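Local coordinates for protein succinylglutamate desuccinylase/aspartoacylase (Ruegeria sp. TM1040, PDB 3NA6) that probably hydrolyses acylated amino acids as a metal-dependent hydrolase of the succinylglutamate desuccinylase/aspartoacylase family, at residues A[225-230]-A[242-247]; A[153-158]-A[180-185]; A[21-26]-A[39-44]; A[68-73]-A[88-93]; A[260-265]-A[298-303]. All coordinates share one frame; numbering follows the deposited sequence. Where two conformers were deposited one is given.

Interaction 1: A[225-230]-A[242-247]; sequences AKKGLR and EMQIDP
Lys-227 and Arg-230, about one turn apart on helix 219-235, reach out to Asp-246 and Glu-242 in the loop that follows this helix, clasping the connection from helix to edge strand 249-250 in an alpha/beta fold. Lys-227 comes first. Its CG stands opposite the backbone N (chi1 164°), and the extended chain beyond it passes obliquely by Gln-244: CG lies 3.6 Å from Gln-244 OE1, while CE comes within 3.5 Å of Gln-244 O. At the end NZ forms a salt bridge with Asp-246 OD2 at 2.8 Å, using the anti lone pair of the carboxylate oxygen. NZ has a second partner in Asn-179 OD1, which also accepts from Asp-246 N. With an alanine here, the Asp-246 carboxylate would probably lose its positive mate and the Gln-244 side chain the methylenes it passes across. Three residues on, the Arg-230 guanidinium meets Glu-242 O edge-on. NH1 donates at 2.9 Å to Glu-242 O with a 157° angle at the hydrogen, in the guanidinium plane; NH2 adds a weak bond to that oxygen at 3.3 Å. Two waters extend the grip. One accepts from Glu-242 N at 2.7 Å and weakly from Arg-230 NH2; the other accepts from Arg-230 NH1 and donates to Gln-244 OE1 at 2.7 Å.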
# COMPACT_ATOMS: atom_id res chain seq x y z
N ALA A 225 1.26 29.30 22.80
CA ALA A 225 1.52 29.75 21.43
C ALA A 225 0.87 31.11 21.15
O ALA A 225 1.50 31.96 20.53
CB ALA A 225 1.02 28.71 20.38
N LYS A 226 -0.37 31.30 21.58
CA LYS A 226 -1.08 32.54 21.34
C LYS A 226 -0.46 33.75 22.08
O LYS A 226 -0.35 34.86 21.50
CB LYS A 226 -2.56 32.43 21.73
CG LYS A 226 -3.36 31.48 20.85
CD LYS A 226 -4.83 31.41 21.32
CE LYS A 226 -5.56 30.22 20.69
NZ LYS A 226 -6.91 30.13 21.23
N LYS A 227 -0.10 33.54 23.35
CA LYS A 227 0.51 34.59 24.17
C LYS A 227 1.89 34.95 23.60
O LYS A 227 2.23 36.13 23.44
CB LYS A 227 0.63 34.12 25.62
CG LYS A 227 1.58 34.89 26.53
CD LYS A 227 1.90 34.07 27.82
CE LYS A 227 3.17 34.52 28.50
NZ LYS A 227 3.70 33.56 29.53
N GLY A 228 2.67 33.92 23.33
CA GLY A 228 4.01 34.11 22.77
C GLY A 228 3.95 34.87 21.45
O GLY A 228 4.72 35.80 21.26
N LEU A 229 2.99 34.52 20.59
CA LEU A 229 2.81 35.18 19.29
C LEU A 229 2.41 36.64 19.46
O LEU A 229 3.01 37.54 18.85
CB LEU A 229 1.74 34.48 18.48
CG LEU A 229 1.38 34.99 17.08
CD1 LEU A 229 2.68 35.10 16.24
CD2 LEU A 229 0.27 34.09 16.39
N ARG A 230 1.41 36.87 20.32
CA ARG A 230 0.98 38.22 20.59
C ARG A 230 2.13 39.03 21.21
O ARG A 230 2.42 40.15 20.75
CB ARG A 230 -0.26 38.24 21.47
CG ARG A 230 -0.81 39.64 21.69
CD ARG A 230 -2.09 39.64 22.58
NE ARG A 230 -2.41 40.99 23.03
CZ ARG A 230 -1.91 41.60 24.11
NH1 ARG A 230 -1.06 40.99 24.94
NH2 ARG A 230 -2.28 42.85 24.37
N GLU A 242 -0.25 45.54 26.03
CA GLU A 242 0.74 45.18 27.03
C GLU A 242 1.00 43.69 26.94
O GLU A 242 0.09 42.90 26.72
CB GLU A 242 0.32 45.61 28.45
CG GLU A 242 -0.53 44.61 29.22
CD GLU A 242 -1.23 45.24 30.43
OE1 GLU A 242 -1.17 46.48 30.58
OE2 GLU A 242 -1.85 44.48 31.21
N MSE A 243 2.27 43.33 27.07
CA MSE A 243 2.68 41.96 26.97
C MSE A 243 2.28 41.21 28.23
O MSE A 243 2.14 41.82 29.27
CB MSE A 243 4.17 41.92 26.79
CG MSE A 243 4.62 42.59 25.48
SE MSE A 243 6.39 41.98 25.07
CE MSE A 243 7.27 42.76 26.69
N GLN A 244 2.07 39.91 28.12
CA GLN A 244 1.82 39.08 29.28
C GLN A 244 3.16 38.54 29.67
O GLN A 244 3.87 37.96 28.83
CB GLN A 244 0.89 37.91 28.96
CG GLN A 244 -0.47 38.27 28.35
CD GLN A 244 -1.19 37.04 27.75
OE1 GLN A 244 -1.39 36.95 26.52
NE2 GLN A 244 -1.54 36.07 28.61
N ILE A 245 3.53 38.74 30.93
CA ILE A 245 4.80 38.27 31.48
C ILE A 245 4.55 37.38 32.68
O ILE A 245 4.01 37.80 33.68
CB ILE A 245 5.69 39.41 31.93
CG1 ILE A 245 5.99 40.36 30.76
CG2 ILE A 245 7.00 38.86 32.53
CD1 ILE A 245 6.49 41.77 31.20
N ASP A 246 4.97 36.13 32.56
CA ASP A 246 4.90 35.17 33.64
C ASP A 246 6.32 34.66 33.92
O ASP A 246 7.25 34.94 33.16
CB ASP A 246 4.00 34.00 33.22
CG ASP A 246 2.59 34.44 32.91
OD1 ASP A 246 1.90 34.86 33.85
OD2 ASP A 246 2.16 34.39 31.74
N PRO A 247 6.49 33.91 35.01
CA PRO A 247 7.80 33.27 35.23
C PRO A 247 8.21 32.37 34.06
O PRO A 247 7.34 31.79 33.41
CB PRO A 247 7.55 32.41 36.48
CG PRO A 247 6.46 33.11 37.20
CD PRO A 247 5.58 33.72 36.15
O HOH W 1 0.42 38.45 25.10
O HOH W 2 -2.94 45.23 26.25

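Interaction 2: A[153-158]-A[180-185]; sequences FVPFAA and APYSVQ
Phe-156, Ala-157 and Ala-158 pair in parallel with Tyr-182, Ser-183 and Val-184, the short strand axes 4.7 Å apart and inclined by 23°. The two strands are the outer members of a beta-alpha-beta crossover whose helix is 165-178. Three bonds set the register: Tyr-182 N to Pro-155 O at 3.1 Å, Ala-157 N to Tyr-182 O at 3.2 Å, and Val-184 N to Ala-157 O at 3.1 Å. Tyr-182 O also receives a CA-H contact from Phe-156. On the face carrying Phe-156 and Tyr-182, the two CB atoms touch at 3.7 Å. The other face holds the small Ala-157, whose CB lies 4.1 Å from Ala-180 CB and also meets Met-175 of the connecting helix. Where the strands begin, Pro-155 and Pro-181 cross at roughly a right angle with CG atoms 3.9 Å apart, and both lean on Arg-220 and Ile-224 of helix 219-235. The Tyr-182 ring, with its CG opposite the carbonyl carbon (chi1 -67°), turns its edge to Pro-155 O, lying in the ring plane, and one face to Val-154, whose CB sits 3.6 Å above that plane, offset toward the rim near CD1 and CE1 of Tyr-182.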
# COMPACT_ATOMS: atom_id res chain seq x y z
N PHE A 153 8.19 17.64 24.34
CA PHE A 153 9.14 18.55 24.94
C PHE A 153 8.45 19.39 25.99
O PHE A 153 7.26 19.70 25.86
CB PHE A 153 9.66 19.54 23.89
CG PHE A 153 10.59 18.97 22.90
CD1 PHE A 153 10.12 18.48 21.71
CD2 PHE A 153 11.96 19.00 23.11
CE1 PHE A 153 10.99 17.99 20.76
CE2 PHE A 153 12.83 18.51 22.14
CZ PHE A 153 12.32 18.00 20.96
N VAL A 154 9.19 19.83 27.02
CA VAL A 154 8.71 20.93 27.84
C VAL A 154 8.53 22.13 26.90
O VAL A 154 9.29 22.26 25.93
CB VAL A 154 9.65 21.28 29.02
CG1 VAL A 154 9.69 20.13 30.02
CG2 VAL A 154 11.05 21.62 28.54
N PRO A 155 7.54 23.01 27.17
CA PRO A 155 7.27 24.07 26.18
C PRO A 155 8.25 25.21 26.26
O PRO A 155 8.22 25.96 27.23
CB PRO A 155 5.86 24.51 26.51
CG PRO A 155 5.71 24.21 28.03
CD PRO A 155 6.52 22.97 28.24
N PHE A 156 9.16 25.30 25.27
CA PHE A 156 10.15 26.39 25.27
C PHE A 156 10.13 27.29 24.03
O PHE A 156 9.70 26.89 22.94
CB PHE A 156 11.59 25.91 25.61
CG PHE A 156 12.19 24.99 24.60
CD1 PHE A 156 12.79 25.48 23.46
CD2 PHE A 156 12.18 23.62 24.80
CE1 PHE A 156 13.37 24.61 22.52
CE2 PHE A 156 12.76 22.76 23.87
CZ PHE A 156 13.35 23.26 22.74
N ALA A 157 10.57 28.52 24.22
CA ALA A 157 10.99 29.38 23.10
C ALA A 157 12.52 29.32 23.06
O ALA A 157 13.17 29.28 24.13
CB ALA A 157 10.51 30.78 23.32
N ALA A 158 13.08 29.34 21.84
CA ALA A 158 14.52 29.20 21.64
C ALA A 158 15.09 30.33 20.80
O ALA A 158 14.46 30.78 19.84
CB ALA A 158 14.86 27.87 20.99
N ALA A 180 7.75 31.89 27.04
CA ALA A 180 7.23 30.52 27.20
C ALA A 180 7.59 30.08 28.62
O ALA A 180 8.40 30.73 29.30
CB ALA A 180 7.80 29.57 26.14
N PRO A 181 6.98 29.00 29.09
CA PRO A 181 7.31 28.58 30.46
C PRO A 181 8.76 28.14 30.61
O PRO A 181 9.29 28.17 31.71
CB PRO A 181 6.34 27.41 30.72
CG PRO A 181 5.19 27.68 29.80
CD PRO A 181 5.82 28.27 28.56
N TYR A 182 9.40 27.74 29.51
CA TYR A 182 10.85 27.51 29.50
C TYR A 182 11.50 28.37 28.42
O TYR A 182 10.88 28.68 27.40
CB TYR A 182 11.22 26.04 29.29
CG TYR A 182 10.84 25.13 30.41
CD1 TYR A 182 9.53 24.70 30.54
CD2 TYR A 182 11.78 24.70 31.34
CE1 TYR A 182 9.16 23.87 31.55
CE2 TYR A 182 11.41 23.87 32.36
CZ TYR A 182 10.09 23.46 32.47
OH TYR A 182 9.71 22.63 33.48
N SER A 183 12.73 28.76 28.68
CA SER A 183 13.53 29.62 27.80
C SER A 183 14.87 28.96 27.57
O SER A 183 15.47 28.43 28.51
CB SER A 183 13.76 30.98 28.47
OG SER A 183 12.58 31.74 28.48
N VAL A 184 15.31 28.99 26.31
CA VAL A 184 16.59 28.41 25.89
C VAL A 184 17.34 29.33 24.93
O VAL A 184 16.73 29.99 24.10
CB VAL A 184 16.41 27.11 25.09
CG1 VAL A 184 17.69 26.29 25.19
CG2 VAL A 184 15.19 26.33 25.54
N GLN A 185 18.66 29.35 25.05
CA GLN A 185 19.53 29.89 24.02
C GLN A 185 20.58 28.81 23.75
O GLN A 185 21.30 28.41 24.68
CB GLN A 185 20.24 31.15 24.50
CG GLN A 185 21.03 31.85 23.41
CD GLN A 185 21.71 33.10 23.91
OE1 GLN A 185 22.30 33.10 24.97
NE2 GLN A 185 21.63 34.17 23.12

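Interaction 3: A[21-26]-A[39-44]; sequences GFLKLP and IPITVI
Gly-21 and Ile-41 exchange two backbone hydrogen bonds, and Leu-23 and Ile-39 exchange two more. Gly-21 N donates to Ile-41 O at 2.9 Å, almost straight at 176°, and the return bond runs from Ile-41 N to Gly-21 O. Leu-23 N reaches Ile-39 O at 2.8 Å, with Ile-39 N giving back to Leu-23 O at 2.9 Å. Phe-22 and Pro-40 form the non-hydrogen-bonded pair between them, and Phe-22 N bonds to Thr-10 on the other flank of its strand. The carbonyls carry additional CA-H contacts: Phe-22 CA meets Ile-39 O at 3.2 Å and Pro-40 CA approaches Gly-21 O at 3.5 Å. Ile-41 O also takes a weak bond from Thr-293 OG1 of the second subunit. Leu-23, Ile-39 and Ile-41 share one face, where the Leu-23 and Ile-41 side chains cross at about a right angle, CD2 of Leu-23 3.8 Å from CD1 of Ile-41; the extended Ile-41 chain (chi1 -175°) carries CD1 there. Reciprocal N-H and C=O pairs in alternate positions, here with the short segments' directions 135° apart, mark the antiparallel beta hairpin formed by strands 17-26 and 36-46.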
# COMPACT_ATOMS: atom_id res chain seq x y z
N GLY A 21 -6.18 34.09 0.99
CA GLY A 21 -6.09 33.36 -0.25
C GLY A 21 -5.10 32.23 -0.18
O GLY A 21 -5.01 31.56 0.85
N PHE A 22 -4.39 32.01 -1.29
CA PHE A 22 -3.53 30.85 -1.46
C PHE A 22 -2.26 31.18 -2.22
O PHE A 22 -2.25 32.05 -3.05
CB PHE A 22 -4.25 29.72 -2.19
CG PHE A 22 -5.61 29.42 -1.62
CD1 PHE A 22 -5.75 28.58 -0.52
CD2 PHE A 22 -6.74 30.06 -2.12
CE1 PHE A 22 -6.98 28.36 0.05
CE2 PHE A 22 -7.98 29.84 -1.54
CZ PHE A 22 -8.08 28.98 -0.46
N LEU A 23 -1.19 30.46 -1.90
CA LEU A 23 -0.06 30.34 -2.78
C LEU A 23 -0.32 29.13 -3.69
O LEU A 23 -0.35 27.97 -3.24
CB LEU A 23 1.21 30.11 -1.95
CG LEU A 23 1.51 31.20 -0.90
CD1 LEU A 23 2.80 30.91 -0.18
CD2 LEU A 23 1.55 32.58 -1.52
N LYS A 24 -0.57 29.40 -4.95
CA LYS A 24 -0.79 28.35 -5.93
C LYS A 24 0.51 27.81 -6.49
O LYS A 24 1.25 28.49 -7.21
CB LYS A 24 -1.67 28.88 -7.06
CG LYS A 24 -2.20 27.84 -8.05
CD LYS A 24 -3.32 28.49 -8.93
CE LYS A 24 -3.07 28.36 -10.42
NZ LYS A 24 -1.70 28.64 -10.97
N LEU A 25 0.81 26.57 -6.13
CA LEU A 25 2.01 25.90 -6.60
C LEU A 25 1.55 24.86 -7.59
O LEU A 25 0.91 23.88 -7.20
CB LEU A 25 2.71 25.25 -5.40
CG LEU A 25 3.85 24.27 -5.57
CD1 LEU A 25 4.86 24.85 -6.50
CD2 LEU A 25 4.39 24.01 -4.15
N PRO A 26 1.84 25.06 -8.88
CA PRO A 26 1.48 24.03 -9.84
C PRO A 26 2.04 22.67 -9.49
O PRO A 26 3.19 22.55 -9.14
CB PRO A 26 2.06 24.55 -11.15
CG PRO A 26 2.20 26.03 -10.96
CD PRO A 26 2.57 26.17 -9.51
N ILE A 39 -1.66 26.58 -1.04
CA ILE A 39 -1.19 26.79 0.34
C ILE A 39 -1.93 28.00 0.98
O ILE A 39 -1.79 29.09 0.49
CB ILE A 39 0.32 27.07 0.37
CG1 ILE A 39 1.07 25.94 -0.31
CG2 ILE A 39 0.81 27.24 1.82
CD1 ILE A 39 2.58 26.14 -0.30
N PRO A 40 -2.67 27.81 2.09
CA PRO A 40 -3.41 28.96 2.62
C PRO A 40 -2.48 30.04 3.11
O PRO A 40 -1.43 29.75 3.66
CB PRO A 40 -4.20 28.37 3.78
CG PRO A 40 -4.43 26.96 3.33
CD PRO A 40 -3.07 26.59 2.80
N ILE A 41 -2.89 31.29 2.88
CA ILE A 41 -2.12 32.43 3.31
C ILE A 41 -3.07 33.59 3.61
O ILE A 41 -4.08 33.76 2.94
CB ILE A 41 -1.05 32.83 2.24
CG1 ILE A 41 -0.15 33.98 2.75
CG2 ILE A 41 -1.70 33.16 0.89
CD1 ILE A 41 1.13 34.13 1.91
N THR A 42 -2.75 34.34 4.66
CA THR A 42 -3.45 35.58 4.96
C THR A 42 -2.41 36.69 5.07
O THR A 42 -1.34 36.50 5.68
CB THR A 42 -4.24 35.48 6.28
OG1 THR A 42 -5.41 34.68 6.09
CG2 THR A 42 -4.68 36.86 6.73
N VAL A 43 -2.69 37.83 4.46
CA VAL A 43 -1.86 39.03 4.63
C VAL A 43 -2.72 40.09 5.26
O VAL A 43 -3.86 40.33 4.80
CB VAL A 43 -1.27 39.56 3.32
CG1 VAL A 43 -0.45 40.85 3.58
CG2 VAL A 43 -0.44 38.46 2.66
N ILE A 44 -2.20 40.67 6.35
CA ILE A 44 -2.81 41.84 6.99
C ILE A 44 -1.77 42.97 7.06
O ILE A 44 -0.71 42.80 7.68
CB ILE A 44 -3.34 41.53 8.42
CG1 ILE A 44 -4.25 40.29 8.40
CG2 ILE A 44 -4.06 42.77 9.01
CD1 ILE A 44 -4.68 39.78 9.80

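Interaction 4: A[68-73]-A[88-93]; sequences ALQELA and VPYFNY
Gln-70, on helix 64-75, bends over Pro-89 and against Tyr-90 in the loop that follows strand 83-88. From CB the chain starts opposite the carbonyl carbon and then folds at chi2 (-75°), which brings its end round to the loop. CG meets the Tyr-90 OH at 3.6 Å and also lies 4.1 Å from Pro-89 CB. CD lies 3.7 Å from Tyr-90 OH and also near Pro-89 CG, to which OE1 comes within 3.6 Å. At the tip, NE2 is 3.0 Å from Tyr-90 OH, with the amide plane turned 78° against the ring. Clear hydrogen bonds are made to the second subunit: Gln-70 NE2 donates to its Arg-292 O, and Tyr-90 OH bonds its Ser-289 O. A leucine at Gln-70 would probably leave Arg-292 O of that subunit without its donor, so that the interface loses a polar tie beside Tyr-90. Pro-89 is also touched by the preceding helical residue, Leu-69 CB lying 3.9 Å from Pro-89 CB. Leu-69 in turn packs on Leu-54 of strand 51-55 and Leu-229 of helix 219-235, so the contact places helix 64-75 between the end of strand 83-88 and helix 219-235, with a neighbouring subunit beside Gln-70.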
# COMPACT_ATOMS: atom_id res chain seq x y z
N ALA A 68 -2.71 28.82 16.75
CA ALA A 68 -2.47 30.23 17.06
C ALA A 68 -2.55 31.11 15.81
O ALA A 68 -3.10 32.24 15.85
CB ALA A 68 -1.10 30.42 17.76
N LEU A 69 -2.06 30.58 14.69
CA LEU A 69 -2.00 31.34 13.43
C LEU A 69 -3.34 31.37 12.73
O LEU A 69 -3.70 32.41 12.15
CB LEU A 69 -0.87 30.83 12.50
CG LEU A 69 0.54 31.05 13.06
CD1 LEU A 69 1.66 30.32 12.26
CD2 LEU A 69 0.84 32.57 13.09
N GLN A 70 -4.10 30.27 12.80
CA GLN A 70 -5.44 30.34 12.22
C GLN A 70 -6.26 31.39 12.97
O GLN A 70 -6.97 32.17 12.35
CB GLN A 70 -6.19 29.00 12.24
CG GLN A 70 -5.79 28.04 11.16
CD GLN A 70 -6.35 28.44 9.77
OE1 GLN A 70 -6.22 29.59 9.32
NE2 GLN A 70 -6.95 27.50 9.10
N GLU A 71 -6.16 31.41 14.30
CA GLU A 71 -6.93 32.40 15.08
C GLU A 71 -6.46 33.82 14.76
O GLU A 71 -7.27 34.72 14.54
CB GLU A 71 -6.81 32.14 16.56
CG GLU A 71 -7.70 33.03 17.39
CD GLU A 71 -7.45 32.88 18.86
OE1 GLU A 71 -7.97 31.92 19.47
OE2 GLU A 71 -6.75 33.73 19.41
N LEU A 72 -5.16 34.01 14.70
CA LEU A 72 -4.60 35.31 14.32
C LEU A 72 -5.15 35.77 12.97
O LEU A 72 -5.59 36.91 12.84
CB LEU A 72 -3.06 35.28 14.29
CG LEU A 72 -2.42 36.68 14.22
CD1 LEU A 72 -2.51 37.40 15.58
CD2 LEU A 72 -0.99 36.59 13.76
N ALA A 73 -5.16 34.88 11.99
CA ALA A 73 -5.56 35.29 10.63
C ALA A 73 -7.06 35.62 10.57
O ALA A 73 -7.49 36.48 9.80
CB ALA A 73 -5.24 34.20 9.62
N VAL A 88 1.02 32.11 7.41
CA VAL A 88 0.94 30.82 6.70
C VAL A 88 0.85 29.74 7.79
O VAL A 88 1.86 29.25 8.28
CB VAL A 88 2.20 30.62 5.85
CG1 VAL A 88 2.17 29.29 5.07
CG2 VAL A 88 2.38 31.81 4.88
N PRO A 89 -0.37 29.41 8.22
CA PRO A 89 -0.51 28.46 9.35
C PRO A 89 -0.04 27.05 9.03
O PRO A 89 0.35 26.32 9.93
CB PRO A 89 -2.01 28.45 9.64
CG PRO A 89 -2.65 29.44 8.70
CD PRO A 89 -1.66 29.87 7.69
N TYR A 90 -0.11 26.68 7.75
CA TYR A 90 0.27 25.35 7.30
C TYR A 90 1.38 25.47 6.24
O TYR A 90 1.13 25.52 5.06
CB TYR A 90 -0.95 24.63 6.74
CG TYR A 90 -2.22 24.71 7.53
CD1 TYR A 90 -2.25 24.36 8.87
CD2 TYR A 90 -3.42 25.05 6.92
CE1 TYR A 90 -3.48 24.38 9.61
CE2 TYR A 90 -4.63 25.07 7.62
CZ TYR A 90 -4.65 24.75 8.99
OH TYR A 90 -5.85 24.77 9.69
N PHE A 91 2.62 25.54 6.71
CA PHE A 91 3.80 25.84 5.91
C PHE A 91 4.14 24.68 4.96
O PHE A 91 4.16 24.86 3.76
CB PHE A 91 4.91 26.14 6.90
CG PHE A 91 6.20 26.70 6.34
CD1 PHE A 91 6.34 27.13 5.04
CD2 PHE A 91 7.28 26.81 7.19
CE1 PHE A 91 7.54 27.64 4.61
CE2 PHE A 91 8.49 27.33 6.77
CZ PHE A 91 8.62 27.73 5.49
N ASN A 92 4.40 23.49 5.47
CA ASN A 92 4.46 22.33 4.58
C ASN A 92 3.06 21.79 4.46
O ASN A 92 2.69 20.78 5.08
CB ASN A 92 5.41 21.24 5.06
CG ASN A 92 5.65 20.20 4.00
OD1 ASN A 92 4.91 20.14 3.00
ND2 ASN A 92 6.72 19.41 4.16
N TYR A 93 2.28 22.47 3.64
CA TYR A 93 0.87 22.21 3.55
C TYR A 93 0.56 20.75 3.23
O TYR A 93 -0.26 20.13 3.91
CB TYR A 93 0.19 23.19 2.59
CG TYR A 93 -1.31 22.97 2.49
CD1 TYR A 93 -2.13 23.05 3.60
CD2 TYR A 93 -1.89 22.66 1.27
CE1 TYR A 93 -3.49 22.85 3.50
CE2 TYR A 93 -3.25 22.43 1.16
CZ TYR A 93 -4.03 22.54 2.28
OH TYR A 93 -5.36 22.32 2.14

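Interaction 5: A[260-265]-A[298-303]; sequences LFSEHD and VEYRAR
Strand 298-301, an edge of a four-stranded antiparallel sheet, lays Tyr-300 and Val-298 against the chain around the short, weakly bonded strand 260-261, with Leu-260, Glu-263 and His-264 among the partners. The two chains run in opposite senses, end-to-end directions 178° apart, but no backbone bond joins them; the Tyr-300 side chain makes the link. Its CG lies opposite the carbonyl carbon (chi1 -67°), which sends the ring across to Phe-261 O, 3.4 Å from Tyr-300 CE1. The phenol OH then accepts from Glu-263 N at 3.0 Å, nearly straight at 172°. Leu-260 slides past Tyr-300 in the opposite direction, its CD2 coming 3.3 Å from Arg-301 O. Since strand 260-261 belongs to a different antiparallel sheet, paired with strand 322-327, the contact bridges two sheets of the beta-rich C-terminal region. Other subunits close in: Phe-261 forms a cation-pi pair with Lys-24 of the third, and Glu-263 O accepts from Arg-292 of the fifth. Ser-262 OG donates to His-264 O at 2.7 Å within the same segment. The His-264 imidazole meets Tyr-300 OH at its edge, 3.4 Å from the histidine CD2, while Val-298 CG2 lies over one face in a CH-pi contact, 3.6 Å above the ring plane.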
# COMPACT_ATOMS: atom_id res chain seq x y z
N LEU A 260 20.67 9.20 25.18
CA LEU A 260 19.97 8.00 25.59
C LEU A 260 19.23 7.49 24.38
O LEU A 260 18.02 7.59 24.28
CB LEU A 260 19.03 8.32 26.75
CG LEU A 260 19.73 8.78 28.02
CD1 LEU A 260 18.72 9.37 28.96
CD2 LEU A 260 20.51 7.64 28.68
N PHE A 261 20.00 6.99 23.43
CA PHE A 261 19.46 6.34 22.27
C PHE A 261 19.08 4.91 22.68
O PHE A 261 19.81 4.26 23.43
CB PHE A 261 20.48 6.36 21.12
CG PHE A 261 20.48 7.67 20.34
CD1 PHE A 261 19.43 7.98 19.45
CD2 PHE A 261 21.51 8.62 20.51
CE1 PHE A 261 19.40 9.20 18.75
CE2 PHE A 261 21.50 9.86 19.79
CZ PHE A 261 20.46 10.14 18.92
N SER A 262 17.93 4.43 22.23
CA SER A 262 17.61 3.04 22.43
C SER A 262 18.40 2.17 21.47
O SER A 262 18.53 2.51 20.30
CB SER A 262 16.14 2.75 22.21
OG SER A 262 15.89 1.40 22.56
N GLU A 263 18.88 1.04 21.98
CA GLU A 263 19.52 0.02 21.15
C GLU A 263 18.58 -1.19 20.95
O GLU A 263 19.04 -2.25 20.51
CB GLU A 263 20.86 -0.40 21.77
CG GLU A 263 21.90 0.72 21.75
CD GLU A 263 23.32 0.28 22.20
OE1 GLU A 263 23.44 -0.64 23.02
OE2 GLU A 263 24.31 0.88 21.72
N HIS A 264 17.29 -1.02 21.27
CA HIS A 264 16.31 -2.11 21.29
C HIS A 264 14.92 -1.64 20.88
O HIS A 264 14.52 -0.56 21.24
CB HIS A 264 16.20 -2.67 22.70
CG HIS A 264 17.49 -3.19 23.25
ND1 HIS A 264 17.90 -4.50 23.09
CD2 HIS A 264 18.46 -2.58 23.97
CE1 HIS A 264 19.07 -4.67 23.68
NE2 HIS A 264 19.43 -3.52 24.22
N ASP A 265 14.19 -2.46 20.13
CA ASP A 265 12.77 -2.23 19.91
C ASP A 265 12.06 -2.77 21.13
O ASP A 265 12.40 -3.86 21.62
CB ASP A 265 12.23 -3.02 18.71
CG ASP A 265 12.95 -2.69 17.39
OD1 ASP A 265 13.29 -1.53 17.15
OD2 ASP A 265 13.17 -3.62 16.59
N VAL A 298 15.62 -3.52 29.52
CA VAL A 298 16.87 -2.78 29.32
C VAL A 298 16.65 -1.43 29.95
O VAL A 298 15.61 -0.83 29.77
CB VAL A 298 17.22 -2.61 27.83
CG1 VAL A 298 18.50 -1.80 27.65
CG2 VAL A 298 17.38 -3.99 27.16
N GLU A 299 17.65 -0.95 30.68
CA GLU A 299 17.52 0.29 31.45
C GLU A 299 18.36 1.41 30.90
O GLU A 299 19.47 1.18 30.45
CB GLU A 299 17.95 0.01 32.90
CG GLU A 299 17.12 -1.03 33.60
CD GLU A 299 17.42 -1.16 35.08
OE1 GLU A 299 18.59 -0.99 35.49
OE2 GLU A 299 16.48 -1.45 35.84
N TYR A 300 17.82 2.63 30.91
CA TYR A 300 18.53 3.81 30.49
C TYR A 300 18.59 4.76 31.69
O TYR A 300 17.55 5.11 32.27
CB TYR A 300 17.91 4.39 29.20
CG TYR A 300 18.12 3.42 28.03
CD1 TYR A 300 19.34 3.39 27.36
CD2 TYR A 300 17.14 2.49 27.66
CE1 TYR A 300 19.57 2.48 26.32
CE2 TYR A 300 17.37 1.56 26.59
CZ TYR A 300 18.60 1.55 25.95
OH TYR A 300 18.87 0.68 24.91
N ARG A 301 19.81 5.12 32.09
CA ARG A 301 20.06 5.91 33.31
C ARG A 301 20.56 7.31 33.00
O ARG A 301 21.16 7.54 31.94
CB ARG A 301 21.03 5.17 34.22
CG ARG A 301 20.38 3.98 34.85
CD ARG A 301 21.24 3.24 35.84
NE ARG A 301 20.47 2.10 36.32
CZ ARG A 301 19.60 2.14 37.32
NH1 ARG A 301 19.42 3.26 38.01
NH2 ARG A 301 18.93 1.05 37.64
N ALA A 302 20.28 8.27 33.88
CA ALA A 302 20.68 9.65 33.65
C ALA A 302 22.20 9.77 33.82
O ALA A 302 22.77 9.24 34.78
CB ALA A 302 19.95 10.60 34.59
N ARG A 303 22.83 10.41 32.85
CA ARG A 303 24.28 10.62 32.83
C ARG A 303 24.68 11.80 33.73
O ARG A 303 25.83 11.92 34.13
CB ARG A 303 24.77 10.85 31.39
CG ARG A 303 24.51 12.27 30.84
CD ARG A 303 24.44 12.32 29.30
NE ARG A 303 24.03 13.63 28.80
CZ ARG A 303 24.81 14.72 28.75
NH1 ARG A 303 26.06 14.68 29.18
NH2 ARG A 303 24.33 15.86 28.27
O HOH W 3 21.21 -0.14 25.21

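In the fold
Interactions 1, 3 and 4 form a touching chain. Lys-226 NZ of interaction 1 bridges to Glu-71 OE1 of interaction 4 at 2.7 Å, and Pro-40 CD of interaction 3 packs on Tyr-93 CD1 of interaction 4 at 3.7 Å. Interactions 3 and 4 both meet the second subunit. Interaction 2 lies near interaction 1, centres about 13 Å apart and nearest atoms about 4 Å, without touching; it shares the mixed sheet with interaction 3, centres about 30 Å apart across the chain's middle. Phe-156 there lies near, without touching, His-59, Glu-62 and His-145, possibly the vacant metal site of the hydrolase. The bound calcium is elsewhere, about 12 Å from the Met-243 side chain. Interaction 5 stands apart, its centre about 25 Å from that of interaction 2.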